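Local coordinates for laccase (Botrytis aclada, PDB 3SQR), which oxidises phenolic compounds at the expense of dioxygen, which it reduces to water, as a copper-dependent multicopper oxidase probably involved in lignin degradation, at residues A[198-203]-A[253-258]; A[278-283]-A[345-350]; A[390-395]-A[536-541]. All coordinates share one frame; numbering follows the deposited sequence.

In the fold
Interactions 1 and 2 are neighbours, their centres 9 Å apart, within one cupredoxin-like β-sandwich. Interaction 1 joins its two sheets, whereas interaction 2 spans two strands of a single sheet; the adjacent strands 254-256 and 344-348 connect them, with F253 O probably hydrogen-bonded to I346 N. Interaction 3 lies on the opposite side of the chain's centre, about 36 Å from interaction 1 between centres, and again joins facing sheets. All three are largely buried, yet their chemistry differs: aliphatic-aromatic packing in 1, a histidine-tyrosine bond at the sheet's end in 2, and mixed packing beside a copper in 3. In both 1 and 3 an N-acetylglucosamine binds a strand carbonyl.

Interaction 1: residues A[198-203]-A[253-258]; sequences GVIFLQ and FELTFV. With NAG (2-acetamido-2-deoxy-beta-D-glucopyranose), chain C.
I200 and F253 meet where the strand 195-205 faces the neighbouring sheet of the β-sandwich, their side chains crossing at about a right angle. From the I200 CB, which points toward 253-258, the chain divides. CG2 takes the position anti to the backbone N, while CG1 lies anti to the carbonyl carbon (chi1 -60°) and carries the contact. I200 CG1 is 4.0 Å from F253 CZ and also approaches C8, the acetyl methyl of the N-acetylglucosamine. With CD1 extended beyond it, the isoleucine ends 3.9 Å from F253 CZ, meeting the ring obliquely. I200 CD1 also lies a looser 4.4 Å from L255 CD2. M230, L265 and L267 pack on I200 as well.

The sugar, part of a glycan attached to the protein, borders this apolar patch. Its C8 sits at the edge of the F253 ring, 3.8 Å from CZ, and lies 4.0 Å from L255 CD1. The amide behind that methyl is anchored through its nitrogen, N2 donating to V199 O over 2.8 Å (N-H...O angle 156°).

No hydrogen bond links the two segments, so dispersion and the exclusion of water account for the protein-protein part of the contact; the acetamido group adds its methyl to this hydrophobic patch while its N-H satisfies a strand carbonyl.

Interaction 2: residues A[278-283]-A[345-350]; sequences FAIDNH and GILRYD. With SO4 (sulfate ion), chain M.
The imidazole of H283 carries L347 CD2 over one face and the hydroxyl of Y349 at its edge, near the ring plane. These residues lie at one end of a sheet of the cupredoxin-like β-sandwich, in which strand 323-327 separates 276-280 from 344-348. L347 CG lies anti to the backbone N (chi1 179°), which carries CD2 to the imidazole; the methyl stands 3.4 Å above the H283 ring plane, displaced toward the rim, in a CH-π contact whose closest atom is H283 CE1. The tyrosine ring approaches rim to rim, the two planes turned 31° apart, with neither ring over the other. Y349 OH and H283 NE2 share a very short hydrogen bond, 2.5 Å, for which either could be the donor; A319 N is a further partner of the hydroxyl, and Y324 meets the imidazole edge-to-face.

Strand 276-280 leaves the sheet through a type II β-turn from I280 to H283, closed by H283 N bonding to I280 O, with N282 in the left-handed conformation that such a turn requires. Its geometry also fixes the imidazole: H283 ND1 donates to D281 O over 2.8 Å, nearly straight at 173°, and the acceptor lies in the ring plane. Both ring nitrogens are thus engaged, which limits rotation of the ring. The same L347 CD2 touches I280 CG2 at 3.6 Å, so one methyl meets both the end of the strand and the histidine that closes the turn.

R348, next along the strand, does not face 278-283. I346 CG2 covers one face of its guanidinium, and a sulfate, probably from the crystallisation liquor and also bound by K251, lies at the edge. R348 NE is hydrogen-bonded to sulfate O3 and O4, and R348 NH2 donates to O3 over 2.8 Å.

Interaction 3: residues A[390-395]-A[536-541]; sequences VDEQVS and LAMQFV. With NAG (2-acetamido-2-deoxy-beta-D-glucopyranose), chain I.
E392 and M538 make the tighter part of the contact, E392 OE1 resting 3.5 Å from M538 CG and nearly as close to the methyl CE of the same residue. The methionine achieves this by folding back on itself: CG occupies the position between the backbone N and the carbonyl carbon (chi1 50°), and further bends at chi2 and chi3 bring M538 CE over one face of the F540 ring, 3.5 Å above its plane. The carboxylate oxygen beside it does not rely on this methionine for its polar partner, because Y451 OH is hydrogen-bonded to E392 OE1. The apolar pair is looser: V394 CG1, anti to the backbone N, comes no nearer than 4.1 Å to L536 CG, the two side chains crossing at about a right angle.

On the carbohydrate side, the contact between the two segments gives way to an N-acetylglucosamine. Here E392 OE2 is 3.6 Å from the sugar C8, so the two oxygens of one carboxylate look toward protein and sugar respectively. The sugar N2 donates to D391 O over 2.6 Å, while its C6 lies over the amide plane of Q393, 3.5 Å from OE1. Q393, which packs against the sugar, is partly exposed, as is V390 near the acetyl methyl.

At the L536 end of the contact, the leucine side chain lies about 4 Å (nearest atoms) from a copper bound by H463, C526 and H531, and packs on W404. The contact joins the two sheets of a cupredoxin-like β-sandwich; L536, ten residues after the cysteine ligand C526, lies beside the copper, consistent with the non-coordinating axial position of a laccase type 1 site.

Interaction 1: residues A[198-203]-A[253-258]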
loop_
_atom_site.group_PDB
_atom_site.type_symbol
_atom_site.label_atom_id
_atom_site.label_comp_id
_atom_site.label_asym_id
_atom_site.label_seq_id
_atom_site.Cartn_x
_atom_site.Cartn_y
_atom_site.Cartn_z
ATOM N N GLY A 198 2.601 14.965 8.628
ATOM C CA GLY A 198 3.183 13.972 7.745
ATOM C C GLY A 198 2.687 12.586 8.111
ATOM O O GLY A 198 1.620 12.362 8.741
ATOM N N VAL A 199 3.408 11.626 7.581
ATOM C CA VAL A 199 2.974 10.218 7.638
ATOM C C VAL A 199 3.311 9.620 8.989
ATOM O O VAL A 199 4.325 9.998 9.660
ATOM C CB VAL A 199 3.650 9.411 6.510
ATOM C CG1 VAL A 199 3.420 7.935 6.676
ATOM C CG2 VAL A 199 3.082 9.790 5.102
ATOM N N ILE A 200 2.475 8.724 9.421
ATOM C CA ILE A 200 2.800 7.815 10.544
ATOM C C ILE A 200 2.612 6.417 9.999
ATOM O O ILE A 200 1.494 6.002 9.677
ATOM C CB ILE A 200 1.840 7.983 11.749
ATOM C CG1 ILE A 200 1.916 9.422 12.275
ATOM C CG2 ILE A 200 2.142 6.926 12.843
ATOM C CD1 ILE A 200 0.974 9.762 13.415
ATOM N N PHE A 201 3.733 5.725 9.772
ATOM C CA PHE A 201 3.733 4.361 9.359
ATOM C C PHE A 201 3.414 3.419 10.497
ATOM O O PHE A 201 3.844 3.614 11.621
ATOM C CB PHE A 201 5.074 3.967 8.758
ATOM C CG PHE A 201 5.346 4.623 7.433
ATOM C CD1 PHE A 201 4.690 4.168 6.297
ATOM C CD2 PHE A 201 6.238 5.673 7.315
ATOM C CE1 PHE A 201 4.919 4.743 5.099
ATOM C CE2 PHE A 201 6.502 6.239 6.090
ATOM C CZ PHE A 201 5.856 5.763 4.981
ATOM N N LEU A 202 2.576 2.450 10.214
ATOM C CA LEU A 202 2.226 1.407 11.181
ATOM C C LEU A 202 2.671 0.088 10.557
ATOM O O LEU A 202 2.318 -0.213 9.425
ATOM C CB LEU A 202 0.734 1.445 11.467
ATOM C CG LEU A 202 0.115 2.723 11.969
ATOM C CD1 LEU A 202 -1.421 2.620 11.872
ATOM C CD2 LEU A 202 0.641 3.025 13.382
ATOM N N GLN A 203 3.465 -0.706 11.256
ATOM C CA GLN A 203 3.919 -1.972 10.710
ATOM C C GLN A 203 4.301 -2.935 11.816
ATOM O O GLN A 203 4.557 -2.559 12.949
ATOM C CB GLN A 203 5.124 -1.768 9.807
ATOM C CG GLN A 203 6.303 -1.180 10.554
ATOM C CD GLN A 203 7.457 -0.783 9.686
ATOM O OE1 GLN A 203 7.824 0.367 9.622
ATOM N NE2 GLN A 203 8.118 -1.771 9.091
ATOM N N PHE A 253 7.610 6.067 19.430
ATOM C CA PHE A 253 7.225 7.135 18.547
ATOM C C PHE A 253 6.608 8.253 19.386
ATOM O O PHE A 253 5.855 7.991 20.300
ATOM C CB PHE A 253 6.141 6.683 17.597
ATOM C CG PHE A 253 5.476 7.800 16.841
ATOM C CD1 PHE A 253 6.198 8.519 15.888
ATOM C CD2 PHE A 253 4.157 8.179 17.095
ATOM C CE1 PHE A 253 5.624 9.536 15.160
ATOM C CE2 PHE A 253 3.553 9.236 16.375
ATOM C CZ PHE A 253 4.309 9.932 15.402
ATOM N N GLU A 254 6.950 9.471 19.066
ATOM C CA GLU A 254 6.379 10.606 19.796
ATOM C C GLU A 254 5.904 11.636 18.843
ATOM O O GLU A 254 6.584 11.901 17.820
ATOM C CB GLU A 254 7.440 11.212 20.711
ATOM C CG GLU A 254 6.918 12.257 21.693
ATOM C CD GLU A 254 6.803 13.667 21.147
ATOM O OE1 GLU A 254 7.418 13.957 20.095
ATOM O OE2 GLU A 254 6.089 14.490 21.783
ATOM N N LEU A 255 4.801 12.267 19.200
ATOM C CA LEU A 255 4.129 13.268 18.418
ATOM C C LEU A 255 3.722 14.373 19.423
ATOM O O LEU A 255 3.135 14.038 20.432
ATOM C CB LEU A 255 2.851 12.674 17.803
ATOM C CG LEU A 255 2.001 13.644 16.992
ATOM C CD1 LEU A 255 2.778 14.486 15.926
ATOM C CD2 LEU A 255 0.751 12.960 16.423
ATOM N N THR A 256 4.122 15.589 19.141
ATOM C CA THR A 256 3.807 16.752 20.000
ATOM C C THR A 256 2.708 17.587 19.467
ATOM O O THR A 256 2.739 17.999 18.295
ATOM C CB THR A 256 5.045 17.582 20.170
ATOM O OG1 THR A 256 5.985 16.764 20.828
ATOM C CG2 THR A 256 4.734 18.843 21.032
ATOM N N PHE A 257 1.715 17.880 20.308
ATOM C CA PHE A 257 0.637 18.723 19.926
ATOM C C PHE A 257 0.730 20.043 20.738
ATOM O O PHE A 257 1.122 20.044 21.927
ATOM C CB PHE A 257 -0.734 18.137 20.231
ATOM C CG PHE A 257 -1.277 17.175 19.232
ATOM C CD1 PHE A 257 -0.628 16.902 18.013
ATOM C CD2 PHE A 257 -2.437 16.499 19.517
ATOM C CE1 PHE A 257 -1.196 15.986 17.138
ATOM C CE2 PHE A 257 -3.000 15.570 18.624
ATOM C CZ PHE A 257 -2.361 15.343 17.442
ATOM N N VAL A 258 0.409 21.114 20.044
ATOM C CA VAL A 258 0.143 22.435 20.601
ATOM C C VAL A 258 -1.370 22.633 20.745
ATOM O O VAL A 258 -2.185 22.481 19.847
ATOM C CB VAL A 258 0.733 23.558 19.714
ATOM C CG1 VAL A 258 0.246 24.978 20.290
ATOM C CG2 VAL A 258 2.240 23.476 19.643
HETATM C C1 NAG C . 7.467 9.967 10.462
HETATM C C2 NAG C . 7.230 11.415 10.879
HETATM C C3 NAG C . 7.397 12.277 9.642
HETATM C C4 NAG C . 8.769 12.101 9.009
HETATM C C5 NAG C . 9.134 10.586 8.888
HETATM C C6 NAG C . 10.629 10.387 8.932
HETATM C C7 NAG C . 5.516 12.314 12.332
HETATM C C8 NAG C . 4.040 12.548 12.606
HETATM N N2 NAG C . 5.865 11.633 11.250
HETATM O O3 NAG C . 7.152 13.637 9.912
HETATM O O4 NAG C . 8.779 12.698 7.699
HETATM O O5 NAG C . 8.778 9.835 10.021
HETATM O O6 NAG C . 10.953 9.085 8.440
HETATM O O7 NAG C . 6.407 12.731 13.078
#

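Interaction 2: residues A[278-283]-A[345-350]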
loop_
_atom_site.group_PDB
_atom_site.type_symbol
_atom_site.label_atom_id
_atom_site.label_comp_id
_atom_site.label_asym_id
_atom_site.label_seq_id
_atom_site.Cartn_x
_atom_site.Cartn_y
_atom_site.Cartn_z
ATOM N N PHE A 278 -6.134 2.205 14.505
ATOM C CA PHE A 278 -5.425 3.300 15.058
ATOM C C PHE A 278 -6.329 4.176 15.931
ATOM O O PHE A 278 -7.468 4.484 15.531
ATOM C CB PHE A 278 -4.831 4.139 13.894
ATOM C CG PHE A 278 -4.035 5.292 14.331
ATOM C CD1 PHE A 278 -2.702 5.178 14.650
ATOM C CD2 PHE A 278 -4.623 6.553 14.440
ATOM C CE1 PHE A 278 -1.979 6.276 15.061
ATOM C CE2 PHE A 278 -3.860 7.688 14.819
ATOM C CZ PHE A 278 -2.559 7.529 15.148
ATOM N N ALA A 279 -5.760 4.646 17.043
ATOM C CA ALA A 279 -6.539 5.486 17.983
ATOM C C ALA A 279 -5.547 6.334 18.731
ATOM O O ALA A 279 -4.378 5.949 18.872
ATOM C CB ALA A 279 -7.373 4.587 18.926
ATOM N N ILE A 280 -6.000 7.499 19.173
ATOM C CA ILE A 280 -5.212 8.375 20.045
ATOM C C ILE A 280 -6.137 8.590 21.241
ATOM O O ILE A 280 -7.225 9.117 21.077
ATOM C CB ILE A 280 -4.871 9.706 19.397
ATOM C CG1 ILE A 280 -4.088 9.478 18.091
ATOM C CG2 ILE A 280 -4.092 10.622 20.371
ATOM C CD1 ILE A 280 -3.826 10.790 17.319
ATOM N N ASP A 281 -5.739 8.116 22.390
ATOM C CA ASP A 281 -6.601 8.213 23.561
ATOM C C ASP A 281 -7.096 9.633 23.754
ATOM O O ASP A 281 -6.350 10.607 23.665
ATOM C CB ASP A 281 -5.850 7.809 24.821
ATOM C CG ASP A 281 -5.482 6.368 24.859
ATOM O OD1 ASP A 281 -5.840 5.571 23.942
ATOM O OD2 ASP A 281 -4.803 6.010 25.846
ATOM N N ASN A 282 -8.389 9.716 24.040
ATOM C CA ASN A 282 -9.085 10.945 24.350
ATOM C C ASN A 282 -9.089 11.955 23.213
ATOM O O ASN A 282 -9.390 13.108 23.421
ATOM C CB ASN A 282 -8.528 11.562 25.623
ATOM C CG ASN A 282 -9.511 12.497 26.282
ATOM O OD1 ASN A 282 -9.139 13.607 26.616
ATOM N ND2 ASN A 282 -10.784 12.055 26.446
ATOM N N HIS A 283 -8.801 11.485 21.985
ATOM C CA HIS A 283 -8.884 12.342 20.813
ATOM C C HIS A 283 -9.781 11.685 19.762
ATOM O O HIS A 283 -9.986 10.480 19.744
ATOM C CB HIS A 283 -7.471 12.644 20.266
ATOM C CG HIS A 283 -6.633 13.526 21.145
ATOM N ND1 HIS A 283 -6.074 13.103 22.336
ATOM C CD2 HIS A 283 -6.252 14.813 20.991
ATOM C CE1 HIS A 283 -5.379 14.099 22.858
ATOM N NE2 HIS A 283 -5.461 15.141 22.056
ATOM N N GLY A 345 2.498 4.414 20.592
ATOM C CA GLY A 345 3.372 5.573 20.653
ATOM C C GLY A 345 2.802 6.548 21.674
ATOM O O GLY A 345 1.847 6.228 22.361
ATOM N N ILE A 346 3.420 7.699 21.752
ATOM C CA ILE A 346 3.088 8.716 22.733
ATOM C C ILE A 346 2.846 10.042 22.090
ATOM O O ILE A 346 3.682 10.568 21.299
ATOM C CB ILE A 346 4.260 8.894 23.775
ATOM C CG1 ILE A 346 4.528 7.609 24.514
ATOM C CG2 ILE A 346 3.908 9.997 24.725
ATOM C CD1 ILE A 346 5.788 7.666 25.430
ATOM N N LEU A 347 1.672 10.610 22.411
ATOM C CA LEU A 347 1.305 11.938 22.108
ATOM C C LEU A 347 1.570 12.804 23.357
ATOM O O LEU A 347 1.130 12.422 24.415
ATOM C CB LEU A 347 -0.174 11.994 21.829
ATOM C CG LEU A 347 -0.687 13.399 21.509
ATOM C CD1 LEU A 347 -0.195 13.852 20.154
ATOM C CD2 LEU A 347 -2.199 13.392 21.548
ATOM N N ARG A 348 2.300 13.887 23.186
ATOM C CA ARG A 348 2.610 14.853 24.289
ATOM C C ARG A 348 2.107 16.215 23.919
ATOM O O ARG A 348 2.298 16.695 22.789
ATOM C CB ARG A 348 4.095 14.922 24.507
ATOM C CG ARG A 348 4.730 13.584 24.805
ATOM C CD ARG A 348 6.121 13.838 25.324
ATOM N NE ARG A 348 6.891 12.651 25.534
ATOM C CZ ARG A 348 6.674 11.779 26.508
ATOM N NH1 ARG A 348 5.684 11.941 27.381
ATOM N NH2 ARG A 348 7.457 10.733 26.604
ATOM N N TYR A 349 1.492 16.899 24.888
ATOM C CA TYR A 349 1.177 18.317 24.716
ATOM C C TYR A 349 2.295 19.150 25.266
ATOM O O TYR A 349 2.364 20.359 25.029
ATOM C CB TYR A 349 -0.136 18.652 25.416
ATOM C CG TYR A 349 -1.416 18.364 24.649
ATOM C CD1 TYR A 349 -1.840 17.056 24.430
ATOM C CD2 TYR A 349 -2.179 19.389 24.114
ATOM C CE1 TYR A 349 -2.993 16.791 23.744
ATOM C CE2 TYR A 349 -3.376 19.123 23.439
ATOM C CZ TYR A 349 -3.751 17.822 23.246
ATOM O OH TYR A 349 -4.893 17.497 22.613
ATOM N N ASP A 350 3.163 18.518 26.025
ATOM C CA ASP A 350 4.343 19.175 26.508
ATOM C C ASP A 350 5.513 18.266 26.183
ATOM O O ASP A 350 5.704 17.212 26.798
ATOM C CB ASP A 350 4.212 19.415 28.022
ATOM C CG ASP A 350 5.493 19.959 28.641
ATOM O OD1 ASP A 350 6.465 20.243 27.903
ATOM O OD2 ASP A 350 5.518 20.097 29.895
HETATM S S SO4 M . 10.149 11.847 23.786
HETATM O O1 SO4 M . 11.411 11.997 24.494
HETATM O O2 SO4 M . 10.447 11.314 22.452
HETATM O O3 SO4 M . 9.279 10.906 24.472
HETATM O O4 SO4 M . 9.499 13.165 23.688
#

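Interaction 3: residues A[390-395]-A[536-541]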
loop_
_atom_site.group_PDB
_atom_site.type_symbol
_atom_site.label_atom_id
_atom_site.label_comp_id
_atom_site.label_asym_id
_atom_site.label_seq_id
_atom_site.Cartn_x
_atom_site.Cartn_y
_atom_site.Cartn_z
ATOM N N VAL A 390 -16.819 -9.806 -13.819
ATOM C CA VAL A 390 -15.849 -10.864 -13.856
ATOM C C VAL A 390 -15.809 -11.428 -12.455
ATOM O O VAL A 390 -15.726 -10.680 -11.507
ATOM C CB VAL A 390 -14.462 -10.354 -14.249
ATOM C CG1 VAL A 390 -13.392 -11.373 -13.945
ATOM C CG2 VAL A 390 -14.436 -9.953 -15.756
ATOM N N ASP A 391 -15.857 -12.748 -12.343
ATOM C CA ASP A 391 -15.910 -13.386 -11.038
ATOM C C ASP A 391 -14.698 -14.269 -10.909
ATOM O O ASP A 391 -14.347 -15.047 -11.811
ATOM C CB ASP A 391 -17.206 -14.223 -10.833
ATOM C CG ASP A 391 -17.152 -15.068 -9.523
ATOM O OD1 ASP A 391 -17.382 -14.484 -8.472
ATOM O OD2 ASP A 391 -16.825 -16.274 -9.564
ATOM N N GLU A 392 -14.021 -14.151 -9.773
ATOM C CA GLU A 392 -12.907 -14.994 -9.477
ATOM C C GLU A 392 -12.966 -15.423 -8.009
ATOM O O GLU A 392 -13.536 -14.745 -7.168
ATOM C CB GLU A 392 -11.599 -14.306 -9.831
ATOM C CG GLU A 392 -11.432 -14.224 -11.391
ATOM C CD GLU A 392 -10.049 -14.113 -11.813
ATOM O OE1 GLU A 392 -9.307 -13.287 -11.217
ATOM O OE2 GLU A 392 -9.704 -14.819 -12.783
ATOM N N GLN A 393 -12.376 -16.572 -7.773
ATOM C CA GLN A 393 -12.506 -17.275 -6.512
ATOM C C GLN A 393 -11.180 -17.662 -5.957
ATOM O O GLN A 393 -10.369 -18.340 -6.594
ATOM C CB GLN A 393 -13.390 -18.517 -6.689
ATOM C CG GLN A 393 -14.735 -18.173 -7.303
ATOM C CD GLN A 393 -15.570 -19.407 -7.558
ATOM O OE1 GLN A 393 -15.048 -20.495 -7.736
ATOM N NE2 GLN A 393 -16.844 -19.240 -7.559
ATOM N N VAL A 394 -10.985 -17.266 -4.711
ATOM C CA VAL A 394 -9.752 -17.573 -4.006
ATOM C C VAL A 394 -9.884 -18.891 -3.255
ATOM O O VAL A 394 -10.809 -19.102 -2.500
ATOM C CB VAL A 394 -9.374 -16.457 -3.047
ATOM C CG1 VAL A 394 -8.006 -16.712 -2.402
ATOM C CG2 VAL A 394 -9.345 -15.105 -3.829
ATOM N N SER A 395 -8.879 -19.720 -3.454
ATOM C CA SER A 395 -8.716 -20.937 -2.702
ATOM C C SER A 395 -7.239 -21.118 -2.348
ATOM O O SER A 395 -6.447 -20.181 -2.505
ATOM C CB SER A 395 -9.280 -22.124 -3.502
ATOM O OG SER A 395 -9.375 -23.236 -2.649
ATOM N N LEU A 536 -1.393 -15.023 -4.324
ATOM C CA LEU A 536 -2.727 -14.519 -4.277
ATOM C C LEU A 536 -2.840 -13.240 -5.068
ATOM O O LEU A 536 -2.807 -12.145 -4.520
ATOM C CB LEU A 536 -3.193 -14.249 -2.809
ATOM C CG LEU A 536 -4.666 -14.418 -2.576
ATOM C CD1 LEU A 536 -4.982 -14.343 -1.080
ATOM C CD2 LEU A 536 -5.479 -13.398 -3.310
ATOM N N ALA A 537 -3.034 -13.398 -6.346
ATOM C CA ALA A 537 -2.880 -12.320 -7.263
ATOM C C ALA A 537 -3.396 -12.714 -8.624
ATOM O O ALA A 537 -3.349 -13.875 -8.990
ATOM C CB ALA A 537 -1.375 -11.934 -7.349
ATOM N N MET A 538 -3.816 -11.708 -9.390
ATOM C CA MET A 538 -4.087 -11.861 -10.772
ATOM C C MET A 538 -3.750 -10.529 -11.455
ATOM O O MET A 538 -3.175 -9.643 -10.832
ATOM C CB MET A 538 -5.511 -12.307 -11.000
ATOM C CG MET A 538 -6.521 -11.462 -10.273
ATOM S SD MET A 538 -6.726 -9.937 -11.024
ATOM C CE MET A 538 -7.511 -10.463 -12.600
ATOM N N GLN A 539 -3.988 -10.427 -12.735
ATOM C CA GLN A 539 -3.727 -9.182 -13.408
ATOM C C GLN A 539 -4.682 -8.983 -14.550
ATOM O O GLN A 539 -5.137 -9.930 -15.155
ATOM C CB GLN A 539 -2.265 -9.090 -13.866
ATOM C CG GLN A 539 -1.879 -10.067 -14.969
ATOM C CD GLN A 539 -0.392 -10.069 -15.235
ATOM O OE1 GLN A 539 0.176 -9.100 -15.728
ATOM N NE2 GLN A 539 0.241 -11.186 -14.916
ATOM N N PHE A 540 -5.004 -7.709 -14.790
ATOM C CA PHE A 540 -5.869 -7.318 -15.871
ATOM C C PHE A 540 -5.019 -6.813 -17.004
ATOM O O PHE A 540 -4.201 -5.926 -16.821
ATOM C CB PHE A 540 -6.842 -6.230 -15.422
ATOM C CG PHE A 540 -7.723 -6.662 -14.314
ATOM C CD1 PHE A 540 -8.868 -7.399 -14.559
ATOM C CD2 PHE A 540 -7.405 -6.354 -12.985
ATOM C CE1 PHE A 540 -9.668 -7.816 -13.573
ATOM C CE2 PHE A 540 -8.250 -6.764 -11.918
ATOM C CZ PHE A 540 -9.364 -7.490 -12.199
ATOM N N VAL A 541 -5.189 -7.416 -18.190
ATOM C CA VAL A 541 -4.552 -6.884 -19.370
ATOM C C VAL A 541 -5.693 -6.160 -20.000
ATOM O O VAL A 541 -6.682 -6.754 -20.514
ATOM C CB VAL A 541 -3.889 -7.939 -20.251
ATOM C CG1 VAL A 541 -3.518 -7.305 -21.650
ATOM C CG2 VAL A 541 -2.633 -8.573 -19.515
HETATM C C1 NAG I . -13.812 -18.456 -12.120
HETATM C C2 NAG I . -14.405 -17.855 -13.388
HETATM C C3 NAG I . -15.893 -17.628 -13.175
HETATM C C4 NAG I . -16.572 -18.907 -12.727
HETATM C C5 NAG I . -15.914 -19.354 -11.422
HETATM C C6 NAG I . -16.573 -20.625 -10.858
HETATM C C7 NAG I . -12.971 -16.463 -14.851
HETATM C C8 NAG I . -12.418 -15.098 -15.183
HETATM N N2 NAG I . -13.781 -16.577 -13.811
HETATM O O3 NAG I . -16.403 -17.200 -14.407
HETATM O O4 NAG I . -17.933 -18.631 -12.474
HETATM O O5 NAG I . -14.560 -19.618 -11.754
HETATM O O6 NAG I . -16.429 -21.627 -11.842
HETATM O O7 NAG I . -12.646 -17.414 -15.554
#